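Local coordinates for sorbitol dehydrogenase (Gluconobacter oxydans, PDB 5ITG), which probably oxidises D-sorbitol to L-sorbose with NADP as cofactor, as a Rossmann-fold member of the mannitol dehydrogenase family, at residues E41-Y44 / V45-L49; A214-I217 / E218-T222; L458-S461 / E462-K466. All coordinates share one frame; numbering follows the deposited sequence.

Contact 1: residues E41-Y44 / V45-L49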
ATOM      1  N   GLU A  41      -3.489   7.239   7.289  1.00 17.23           N
ATOM      2  CA  GLU A  41      -4.587   8.205   7.239  1.00 18.48           C
ATOM      3  C   GLU A  41      -4.825   8.890   8.593  1.00 16.72           C
ATOM      4  O   GLU A  41      -4.890  10.118   8.679  1.00 18.97           O
ATOM      5  CB  GLU A  41      -5.884   7.532   6.787  1.00 17.94           C
ATOM      6  CG  GLU A  41      -7.005   8.539   6.510  1.00 20.96           C
ATOM      7  CD  GLU A  41      -8.340   7.885   6.226  1.00 21.29           C
ATOM      8  OE1 GLU A  41      -8.350   6.812   5.586  1.00 23.42           O
ATOM      9  OE2 GLU A  41      -9.385   8.451   6.624  1.00 21.38           O
ATOM     10  N   ALA A  42      -4.960   8.099   9.649  1.00 17.64           N
ATOM     11  CA  ALA A  42      -5.193   8.658  10.977  1.00 19.25           C
ATOM     12  C   ALA A  42      -4.023   9.540  11.394  1.00 19.81           C
ATOM     13  O   ALA A  42      -4.194  10.540  12.099  1.00 22.22           O
ATOM     14  CB  ALA A  42      -5.394   7.529  11.994  1.00 18.64           C
ATOM     15  N   PHE A  43      -2.831   9.159  10.943  1.00 21.28           N
ATOM     16  CA  PHE A  43      -1.589   9.879  11.243  1.00 19.72           C
ATOM     17  C   PHE A  43      -1.592  11.290  10.669  1.00 20.30           C
ATOM     18  O   PHE A  43      -1.242  12.251  11.363  1.00 22.39           O
ATOM     19  CB  PHE A  43      -0.399   9.092  10.676  1.00 20.97           C
ATOM     20  CG  PHE A  43       0.935   9.735  10.916  1.00 21.38           C
ATOM     21  CD1 PHE A  43       1.534   9.682  12.172  1.00 24.02           C
ATOM     22  CD2 PHE A  43       1.606  10.373   9.879  1.00 23.48           C
ATOM     23  CE1 PHE A  43       2.790  10.252  12.394  1.00 25.38           C
ATOM     24  CE2 PHE A  43       2.862  10.948  10.086  1.00 25.98           C
ATOM     25  CZ  PHE A  43       3.456  10.886  11.349  1.00 25.87           C
ATOM     26  N   TYR A  44      -1.977  11.422   9.402  1.00 18.69           N
ATOM     27  CA  TYR A  44      -2.017  12.742   8.768  1.00 20.45           C
ATOM     28  C   TYR A  44      -3.113  13.625   9.363  1.00 20.55           C
ATOM     29  O   TYR A  44      -2.902  14.819   9.596  1.00 21.10           O
ATOM     30  CB  TYR A  44      -2.221  12.606   7.252  1.00 19.03           C
ATOM     31  CG  TYR A  44      -0.980  12.150   6.512  1.00 21.15           C
ATOM     32  CD1 TYR A  44       0.057  13.042   6.230  1.00 20.61           C
ATOM     33  CD2 TYR A  44      -0.838  10.821   6.105  1.00 20.99           C
ATOM     34  CE1 TYR A  44       1.211  12.625   5.556  1.00 20.17           C
ATOM     35  CE2 TYR A  44       0.311  10.389   5.433  1.00 20.93           C
ATOM     36  CZ  TYR A  44       1.329  11.293   5.162  1.00 21.10           C
ATOM     37  OH  TYR A  44       2.461  10.860   4.507  1.00 18.90           O
ATOM     38  N   VAL A  45      -4.280  13.039   9.618  1.00 20.31           N
ATOM     39  CA  VAL A  45      -5.378  13.798  10.192  1.00 22.00           C
ATOM     40  C   VAL A  45      -4.990  14.327  11.572  1.00 23.29           C
ATOM     41  O   VAL A  45      -5.311  15.467  11.929  1.00 24.98           O
ATOM     42  CB  VAL A  45      -6.653  12.929  10.293  1.00 23.74           C
ATOM     43  CG1 VAL A  45      -7.716  13.640  11.123  1.00 24.52           C
ATOM     44  CG2 VAL A  45      -7.187  12.652   8.888  1.00 21.63           C
ATOM     45  N   GLU A  46      -4.283  13.500  12.335  1.00 23.01           N
ATOM     46  CA  GLU A  46      -3.837  13.863  13.674  1.00 24.19           C
ATOM     47  C   GLU A  46      -3.049  15.175  13.661  1.00 25.87           C
ATOM     48  O   GLU A  46      -3.082  15.939  14.628  1.00 25.64           O
ATOM     49  CB  GLU A  46      -2.951  12.750  14.245  1.00 27.23           C
ATOM     50  CG  GLU A  46      -2.450  12.996  15.659  1.00 28.11           C
ATOM     51  CD  GLU A  46      -3.459  12.583  16.710  1.00 30.19           C
ATOM     52  OE1 GLU A  46      -4.668  12.568  16.399  1.00 30.33           O
ATOM     53  OE2 GLU A  46      -3.046  12.280  17.849  1.00 31.43           O
ATOM     54  N   GLN A  47      -2.353  15.431  12.556  1.00 25.58           N
ATOM     55  CA  GLN A  47      -1.527  16.626  12.421  1.00 26.95           C
ATOM     56  C   GLN A  47      -2.233  17.886  11.923  1.00 27.32           C
ATOM     57  O   GLN A  47      -1.622  18.947  11.865  1.00 28.78           O
ATOM     58  CB  GLN A  47      -0.339  16.320  11.515  1.00 28.40           C
ATOM     59  CG  GLN A  47       0.528  15.180  12.022  1.00 29.07           C
ATOM     60  CD  GLN A  47       1.522  14.710  10.981  1.00 34.22           C
ATOM     61  OE1 GLN A  47       2.438  15.445  10.605  1.00 36.02           O
ATOM     62  NE2 GLN A  47       1.339  13.480  10.498  1.00 32.37           N
ATOM     63  N   ILE A  48      -3.504  17.780  11.553  1.00 26.37           N
ATOM     64  CA  ILE A  48      -4.239  18.958  11.096  1.00 27.57           C
ATOM     65  C   ILE A  48      -5.453  19.227  11.980  1.00 28.51           C
ATOM     66  O   ILE A  48      -6.191  20.186  11.763  1.00 30.14           O
ATOM     67  CB  ILE A  48      -4.699  18.810   9.620  1.00 28.48           C
ATOM     68  CG1 ILE A  48      -5.459  17.498   9.420  1.00 26.22           C
ATOM     69  CG2 ILE A  48      -3.493  18.870   8.691  1.00 29.44           C
ATOM     70  CD1 ILE A  48      -6.847  17.478  10.035  1.00 26.01           C
ATOM     71  N   LEU A  49      -5.650  18.378  12.986  1.00 29.19           N
ATOM     72  CA  LEU A  49      -6.781  18.513  13.896  1.00 32.43           C
ATOM     73  C   LEU A  49      -6.662  19.772  14.761  1.00 34.25           C
ATOM     74  O   LEU A  49      -7.660  20.292  15.264  1.00 32.43           O
ATOM     75  CB  LEU A  49      -6.872  17.268  14.779  1.00 32.86           C
ATOM     76  CG  LEU A  49      -8.212  16.528  14.826  1.00 35.43           C
ATOM     77  CD1 LEU A  49      -8.819  16.428  13.436  1.00 33.54           C
ATOM     78  CD2 LEU A  49      -7.994  15.142  15.414  1.00 34.30           C
TER
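Gln47 reaches back one turn to Phe43, its NE2 donating a 3.0 Å bond to Phe43 O. The acceptor lies almost in the amide plane of Gln47, yet the donor stands well above the carbonyl plane of Phe43, so no lone pair is addressed. Gln47 CG sits beside the backbone N (chi1 -58°) and the chain then runs extended, which carries NE2 back over one face of the Phe43 ring, 3.0 Å from CE2. The ring and amide planes are 67° apart, the amide coming in steeply, nitrogen first. Along the backbone, Val45 N bonds Glu41 O at 3.1 Å and Glu46 N bonds Ala42 O at 3.0 Å. Gln47 N bonds Tyr44 O, three residues back. Val45 CG2 packs at 3.4 Å from Glu41 O, and Val45 also meets Ile28 on strand 26-31. The acidic ends lie elsewhere: Glu41 bonds Ser127, and Glu46 bonds Tyr19 and Gly99 N, while Tyr44 OH bonds His261. Phe43 makes a cation-pi contact with Arg230. In this largely buried turn of the Rossmann domain several polar ends thus have partners, and glutamine is long enough to bring an N-H back to the carbonyl one turn earlier.

Contact 2: residues A214-I217 / E218-T222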
ATOM      1  N   ALA A 214     -27.538   6.190  -9.202  1.00 26.97           N
ATOM      2  CA  ALA A 214     -26.154   6.093  -9.659  1.00 27.45           C
ATOM      3  C   ALA A 214     -25.784   7.366 -10.402  1.00 27.74           C
ATOM      4  O   ALA A 214     -24.669   7.874 -10.271  1.00 26.42           O
ATOM      5  CB  ALA A 214     -25.983   4.886 -10.566  1.00 26.02           C
ATOM      6  N   LYS A 215     -26.731   7.878 -11.182  1.00 27.34           N
ATOM      7  CA  LYS A 215     -26.508   9.103 -11.937  1.00 28.40           C
ATOM      8  C   LYS A 215     -26.169  10.236 -10.978  1.00 26.81           C
ATOM      9  O   LYS A 215     -25.205  10.975 -11.193  1.00 27.50           O
ATOM     10  CB  LYS A 215     -27.756   9.465 -12.749  1.00 29.91           C
ATOM     11  CG  LYS A 215     -27.638  10.783 -13.497  1.00 33.64           C
ATOM     12  CD  LYS A 215     -28.944  11.159 -14.192  1.00 35.51           C
ATOM     13  CE  LYS A 215     -28.817  12.498 -14.904  1.00 37.13           C
ATOM     14  NZ  LYS A 215     -27.715  12.502 -15.914  1.00 40.24           N
ATOM     15  N   TRP A 216     -26.960  10.361  -9.912  1.00 26.26           N
ATOM     16  CA  TRP A 216     -26.748  11.404  -8.914  1.00 25.29           C
ATOM     17  C   TRP A 216     -25.386  11.277  -8.236  1.00 25.24           C
ATOM     18  O   TRP A 216     -24.675  12.268  -8.065  1.00 25.31           O
ATOM     19  CB  TRP A 216     -27.830  11.355  -7.827  1.00 24.32           C
ATOM     20  CG  TRP A 216     -27.722  12.502  -6.859  1.00 23.71           C
ATOM     21  CD1 TRP A 216     -28.097  13.798  -7.082  1.00 24.84           C
ATOM     22  CD2 TRP A 216     -27.129  12.478  -5.552  1.00 25.26           C
ATOM     23  NE1 TRP A 216     -27.771  14.581  -6.000  1.00 23.14           N
ATOM     24  CE2 TRP A 216     -27.177  13.797  -5.047  1.00 24.81           C
ATOM     25  CE3 TRP A 216     -26.560  11.470  -4.760  1.00 24.09           C
ATOM     26  CZ2 TRP A 216     -26.678  14.135  -3.785  1.00 25.29           C
ATOM     27  CZ3 TRP A 216     -26.065  11.808  -3.507  1.00 24.35           C
ATOM     28  CH2 TRP A 216     -26.127  13.130  -3.032  1.00 24.49           C
ATOM     29  N   ILE A 217     -25.028  10.060  -7.838  1.00 24.27           N
ATOM     30  CA  ILE A 217     -23.749   9.853  -7.169  1.00 23.93           C
ATOM     31  C   ILE A 217     -22.590  10.167  -8.114  1.00 23.84           C
ATOM     32  O   ILE A 217     -21.629  10.840  -7.735  1.00 22.98           O
ATOM     33  CB  ILE A 217     -23.616   8.405  -6.643  1.00 21.31           C
ATOM     34  CG1 ILE A 217     -24.701   8.135  -5.594  1.00 21.04           C
ATOM     35  CG2 ILE A 217     -22.238   8.208  -6.027  1.00 18.92           C
ATOM     36  CD1 ILE A 217     -24.689   6.721  -5.018  1.00 21.37           C
ATOM     37  N   GLU A 218     -22.702   9.695  -9.348  1.00 24.47           N
ATOM     38  CA  GLU A 218     -21.674   9.925 -10.354  1.00 26.31           C
ATOM     39  C   GLU A 218     -21.428  11.421 -10.534  1.00 26.23           C
ATOM     40  O   GLU A 218     -20.295  11.852 -10.738  1.00 24.34           O
ATOM     41  CB  GLU A 218     -22.112   9.299 -11.685  1.00 30.75           C
ATOM     42  CG  GLU A 218     -21.033   9.193 -12.764  1.00 37.02           C
ATOM     43  CD  GLU A 218     -20.640  10.538 -13.359  1.00 41.95           C
ATOM     44  OE1 GLU A 218     -21.545  11.294 -13.787  1.00 44.77           O
ATOM     45  OE2 GLU A 218     -19.426  10.833 -13.413  1.00 43.21           O
ATOM     46  N   GLU A 219     -22.489  12.213 -10.434  1.00 26.61           N
ATOM     47  CA  GLU A 219     -22.380  13.653 -10.624  1.00 27.45           C
ATOM     48  C   GLU A 219     -22.005  14.467  -9.396  1.00 25.77           C
ATOM     49  O   GLU A 219     -21.355  15.497  -9.520  1.00 25.72           O
ATOM     50  CB  GLU A 219     -23.695  14.199 -11.184  1.00 31.48           C
ATOM     51  CG  GLU A 219     -24.125  13.547 -12.485  1.00 37.38           C
ATOM     52  CD  GLU A 219     -25.448  14.079 -12.993  1.00 40.41           C
ATOM     53  OE1 GLU A 219     -26.465  13.924 -12.282  1.00 43.45           O
ATOM     54  OE2 GLU A 219     -25.476  14.651 -14.104  1.00 43.17           O
ATOM     55  N   ASN A 220     -22.398  14.011  -8.212  1.00 24.64           N
ATOM     56  CA  ASN A 220     -22.122  14.778  -7.004  1.00 26.02           C
ATOM     57  C   ASN A 220     -21.038  14.243  -6.074  1.00 24.69           C
ATOM     58  O   ASN A 220     -20.350  15.018  -5.409  1.00 25.12           O
ATOM     59  CB  ASN A 220     -23.431  14.982  -6.240  1.00 29.03           C
ATOM     60  CG  ASN A 220     -24.408  15.860  -7.004  1.00 32.37           C
ATOM     61  OD1 ASN A 220     -24.226  17.076  -7.096  1.00 32.41           O
ATOM     62  ND2 ASN A 220     -25.435  15.244  -7.578  1.00 32.43           N
ATOM     63  N   ALA A 221     -20.883  12.929  -6.016  1.00 24.96           N
ATOM     64  CA  ALA A 221     -19.847  12.348  -5.175  1.00 23.00           C
ATOM     65  C   ALA A 221     -18.543  12.437  -5.957  1.00 22.53           C
ATOM     66  O   ALA A 221     -18.546  12.754  -7.146  1.00 24.49           O
ATOM     67  CB  ALA A 221     -20.177  10.892  -4.865  1.00 23.17           C
ATOM     68  N   THR A 222     -17.426  12.173  -5.291  1.00 23.15           N
ATOM     69  CA  THR A 222     -16.129  12.191  -5.959  1.00 20.73           C
ATOM     70  C   THR A 222     -15.366  10.965  -5.472  1.00 20.54           C
ATOM     71  O   THR A 222     -15.613  10.485  -4.357  1.00 18.74           O
ATOM     72  CB  THR A 222     -15.315  13.482  -5.634  1.00 21.46           C
ATOM     73  OG1 THR A 222     -15.055  13.554  -4.227  1.00 20.32           O
ATOM     74  CG2 THR A 222     -16.085  14.732  -6.076  1.00 22.16           C
TER
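Trp216 and Asn220 meet one turn apart at the C-terminal end of helix 211-220, which lies in the Rossmann domain; Ala221 is the first residue to leave the helical backbone. The tight side is built round Trp216 O, which two donors of Asn220 grip: its backbone N at 2.9 Å and its side-chain ND2 at 3.1 Å. Asparagine suits this last helical position because its short side chain can fold back onto the same carbonyl. The CG of Asn220 lies beside its own backbone N (chi1 -66°), and the amide stands tilted over one face of the indole, ND2 foremost, with the two planes 38° apart. Packing is tight here: Asn220 ND2 comes within 2.9 Å of Trp216 NE1, but both are donors and no bond forms between them. The Trp216 ring also stacks on Trp176. With an alanine in place of Trp216, the Asn220 amide would probably lose the surface that restrains its rotation, and Trp176 would be left without its stacking partner. Ile217, buried, brings CG2 to 3.6 Å from Ala221 CB and packs on Leu203 and Ala206 of helix 194-209; a branched aliphatic chain fills this side, while a small methyl at Ala221 fits beside it.

The other side is looser and turned to solvent. Lys215 and Glu219, both exposed, form an i to i+4 salt bridge, long at 3.6 Å between Lys215 NZ and Glu219 OE2. The lysine runs extended until its last torsion bends (chi4 58°), bringing NZ over to the carboxylate, and such long flexible chains suit a surface where charges can stay hydrated. Nearer the backbone, Lys215 CG lies 3.6 Å from Glu219 OE1.

Contact 3: residues L458-S461 / E462-K466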
ATOM      1  N   LEU A 458       9.394  -5.388 -29.299  1.00 22.08           N
ATOM      2  CA  LEU A 458      10.547  -4.627 -29.762  1.00 22.30           C
ATOM      3  C   LEU A 458      11.669  -5.576 -30.182  1.00 24.28           C
ATOM      4  O   LEU A 458      11.569  -6.790 -30.005  1.00 24.28           O
ATOM      5  CB  LEU A 458      11.049  -3.718 -28.638  1.00 21.03           C
ATOM      6  CG  LEU A 458      10.024  -2.722 -28.092  1.00 18.43           C
ATOM      7  CD1 LEU A 458      10.570  -2.058 -26.837  1.00 18.48           C
ATOM      8  CD2 LEU A 458       9.701  -1.688 -29.164  1.00 18.92           C
ATOM      9  N   ASP A 459      12.739  -5.021 -30.742  1.00 25.21           N
ATOM     10  CA  ASP A 459      13.874  -5.841 -31.145  1.00 26.90           C
ATOM     11  C   ASP A 459      14.738  -6.110 -29.919  1.00 24.99           C
ATOM     12  O   ASP A 459      15.600  -5.312 -29.569  1.00 26.34           O
ATOM     13  CB  ASP A 459      14.700  -5.138 -32.223  1.00 29.30           C
ATOM     14  CG  ASP A 459      16.030  -5.833 -32.477  1.00 33.63           C
ATOM     15  OD1 ASP A 459      16.058  -7.083 -32.504  1.00 33.27           O
ATOM     16  OD2 ASP A 459      17.043  -5.124 -32.655  1.00 34.86           O
ATOM     17  N   THR A 460      14.495  -7.247 -29.279  1.00 24.97           N
ATOM     18  CA  THR A 460      15.218  -7.641 -28.075  1.00 25.70           C
ATOM     19  C   THR A 460      16.503  -8.426 -28.350  1.00 25.60           C
ATOM     20  O   THR A 460      17.066  -9.040 -27.440  1.00 23.28           O
ATOM     21  CB  THR A 460      14.312  -8.501 -27.174  1.00 25.34           C
ATOM     22  OG1 THR A 460      14.045  -9.751 -27.821  1.00 25.61           O
ATOM     23  CG2 THR A 460      12.979  -7.791 -26.924  1.00 25.94           C
ATOM     24  N   SER A 461      16.966  -8.405 -29.597  1.00 25.16           N
ATOM     25  CA  SER A 461      18.177  -9.128 -29.981  1.00 25.35           C
ATOM     26  C   SER A 461      19.404  -8.818 -29.125  1.00 24.91           C
ATOM     27  O   SER A 461      20.018  -9.724 -28.553  1.00 25.15           O
ATOM     28  CB  SER A 461      18.513  -8.844 -31.449  1.00 24.38           C
ATOM     29  OG  SER A 461      17.444  -9.243 -32.289  1.00 27.50           O
ATOM     30  N   GLU A 462      19.769  -7.544 -29.050  1.00 22.57           N
ATOM     31  CA  GLU A 462      20.932  -7.126 -28.281  1.00 25.99           C
ATOM     32  C   GLU A 462      20.762  -7.398 -26.786  1.00 23.76           C
ATOM     33  O   GLU A 462      21.693  -7.848 -26.117  1.00 25.27           O
ATOM     34  CB  GLU A 462      21.202  -5.635 -28.503  1.00 27.55           C
ATOM     35  CG  GLU A 462      22.645  -5.233 -28.249  1.00 32.66           C
ATOM     36  CD  GLU A 462      22.867  -3.741 -28.406  1.00 37.35           C
ATOM     37  OE1 GLU A 462      22.313  -3.156 -29.368  1.00 39.96           O
ATOM     38  OE2 GLU A 462      23.601  -3.156 -27.577  1.00 37.64           O
ATOM     39  N   LEU A 463      19.570  -7.128 -26.268  1.00 22.79           N
ATOM     40  CA  LEU A 463      19.295  -7.351 -24.853  1.00 20.62           C
ATOM     41  C   LEU A 463      19.399  -8.835 -24.514  1.00 21.03           C
ATOM     42  O   LEU A 463      20.065  -9.211 -23.558  1.00 18.24           O
ATOM     43  CB  LEU A 463      17.891  -6.843 -24.487  1.00 19.48           C
ATOM     44  CG  LEU A 463      17.422  -7.116 -23.048  1.00 18.74           C
ATOM     45  CD1 LEU A 463      18.344  -6.402 -22.065  1.00 18.86           C
ATOM     46  CD2 LEU A 463      15.982  -6.642 -22.854  1.00 18.76           C
ATOM     47  N   ASP A 464      18.746  -9.682 -25.301  1.00 23.16           N
ATOM     48  CA  ASP A 464      18.776 -11.113 -25.023  1.00 24.45           C
ATOM     49  C   ASP A 464      20.184 -11.705 -25.071  1.00 24.12           C
ATOM     50  O   ASP A 464      20.539 -12.544 -24.239  1.00 23.25           O
ATOM     51  CB  ASP A 464      17.830 -11.861 -25.971  1.00 29.31           C
ATOM     52  CG  ASP A 464      16.368 -11.444 -25.787  1.00 33.75           C
ATOM     53  OD1 ASP A 464      15.994 -11.030 -24.665  1.00 36.03           O
ATOM     54  OD2 ASP A 464      15.589 -11.538 -26.758  1.00 34.92           O
ATOM     55  N   GLN A 465      20.989 -11.265 -26.031  1.00 22.19           N
ATOM     56  CA  GLN A 465      22.354 -11.758 -26.148  1.00 24.52           C
ATOM     57  C   GLN A 465      23.164 -11.382 -24.909  1.00 24.25           C
ATOM     58  O   GLN A 465      23.911 -12.201 -24.373  1.00 22.49           O
ATOM     59  CB  GLN A 465      23.018 -11.194 -27.408  1.00 26.25           C
ATOM     60  CG  GLN A 465      22.645 -11.943 -28.687  1.00 30.06           C
ATOM     61  CD  GLN A 465      22.928 -11.143 -29.945  1.00 34.09           C
ATOM     62  OE1 GLN A 465      24.018 -10.593 -30.119  1.00 36.75           O
ATOM     63  NE2 GLN A 465      21.943 -11.078 -30.839  1.00 36.01           N
ATOM     64  N   LYS A 466      23.011 -10.140 -24.458  1.00 22.69           N
ATOM     65  CA  LYS A 466      23.720  -9.666 -23.278  1.00 23.28           C
ATOM     66  C   LYS A 466      23.278 -10.464 -22.059  1.00 21.59           C
ATOM     67  O   LYS A 466      24.095 -10.820 -21.208  1.00 22.28           O
ATOM     68  CB  LYS A 466      23.440  -8.177 -23.050  1.00 23.56           C
ATOM     69  CG  LYS A 466      24.064  -7.598 -21.792  1.00 26.63           C
ATOM     70  CD  LYS A 466      25.578  -7.491 -21.898  1.00 31.82           C
ATOM     71  CE  LYS A 466      26.151  -6.760 -20.690  1.00 33.42           C
ATOM     72  NZ  LYS A 466      27.626  -6.564 -20.797  1.00 35.99           N
TER
HETATM   73  O   HOH W   1      17.647  -5.260 -27.759  1.00 20.03           O
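Thr460 occupies the N-cap position of helix 461-477, but its side chain makes no capping bond and turns instead to Asp464, one turn on. Thr460 OG1 donates to Asp464 OD2 across 2.6 Å, a short bond that meets the carboxylate from above its plane, 39° out. The hydroxyl gets there because OG1 lies between the backbone N and the carbonyl carbon (chi1 67°). Threonine thus lends the carboxylate a donor, and its carbonyl is used too: Asp464 N bonds Thr460 O at 2.8 Å. Aspartate fits this place near the start of the helix, where its negative charge would probably be favourable. Gln465 N to Ser461 O, at 3.1 Å, continues the helical pattern.

Ahead of the helix, Asp459 OD1 receives Ser461 OG at 2.6 Å with its syn lone pair, and also a weak bond from Ser461 N that gives the spacing of an Asx turn. A water bridges the same start: it donates to Asp459 O and accepts from Leu463 N at 3.1 Å, satisfying an amide of the first turn.

Polar residues therefore line the exposed flank, whereas Leu463, the buried residue here, is aliphatic and sits against Ala403 and Ile406 of helix 400-412 and Val389 of helix 377-394. The side chain of Leu458, in the preceding loop, touches helix 377-394 as well, so the start of helix 461-477 rests against helices 377-394 and 400-412.

How the contacts relate
All three contacts are local, each spanning about one helical turn, yet their settings differ. Contact 1 is buried close to the sheet of the Rossmann domain, and several of its polar ends bond to other parts of the protein. Contact 2 belongs to the same domain, its centre about 27 Å from that of contact 1, but is only partly buried, combining an apolar side with an exposed salt bridge. Contact 3 is a surface feature of the C-terminal domain, about 49 Å from either of the others between centres, and uses a water. Contacts 1 and 2 each fold a side-chain amide back onto a carbonyl and an aromatic ring, contact 2 at a helix C-terminus; contact 3 begins a helix, through hydroxyl-carboxylate pairs.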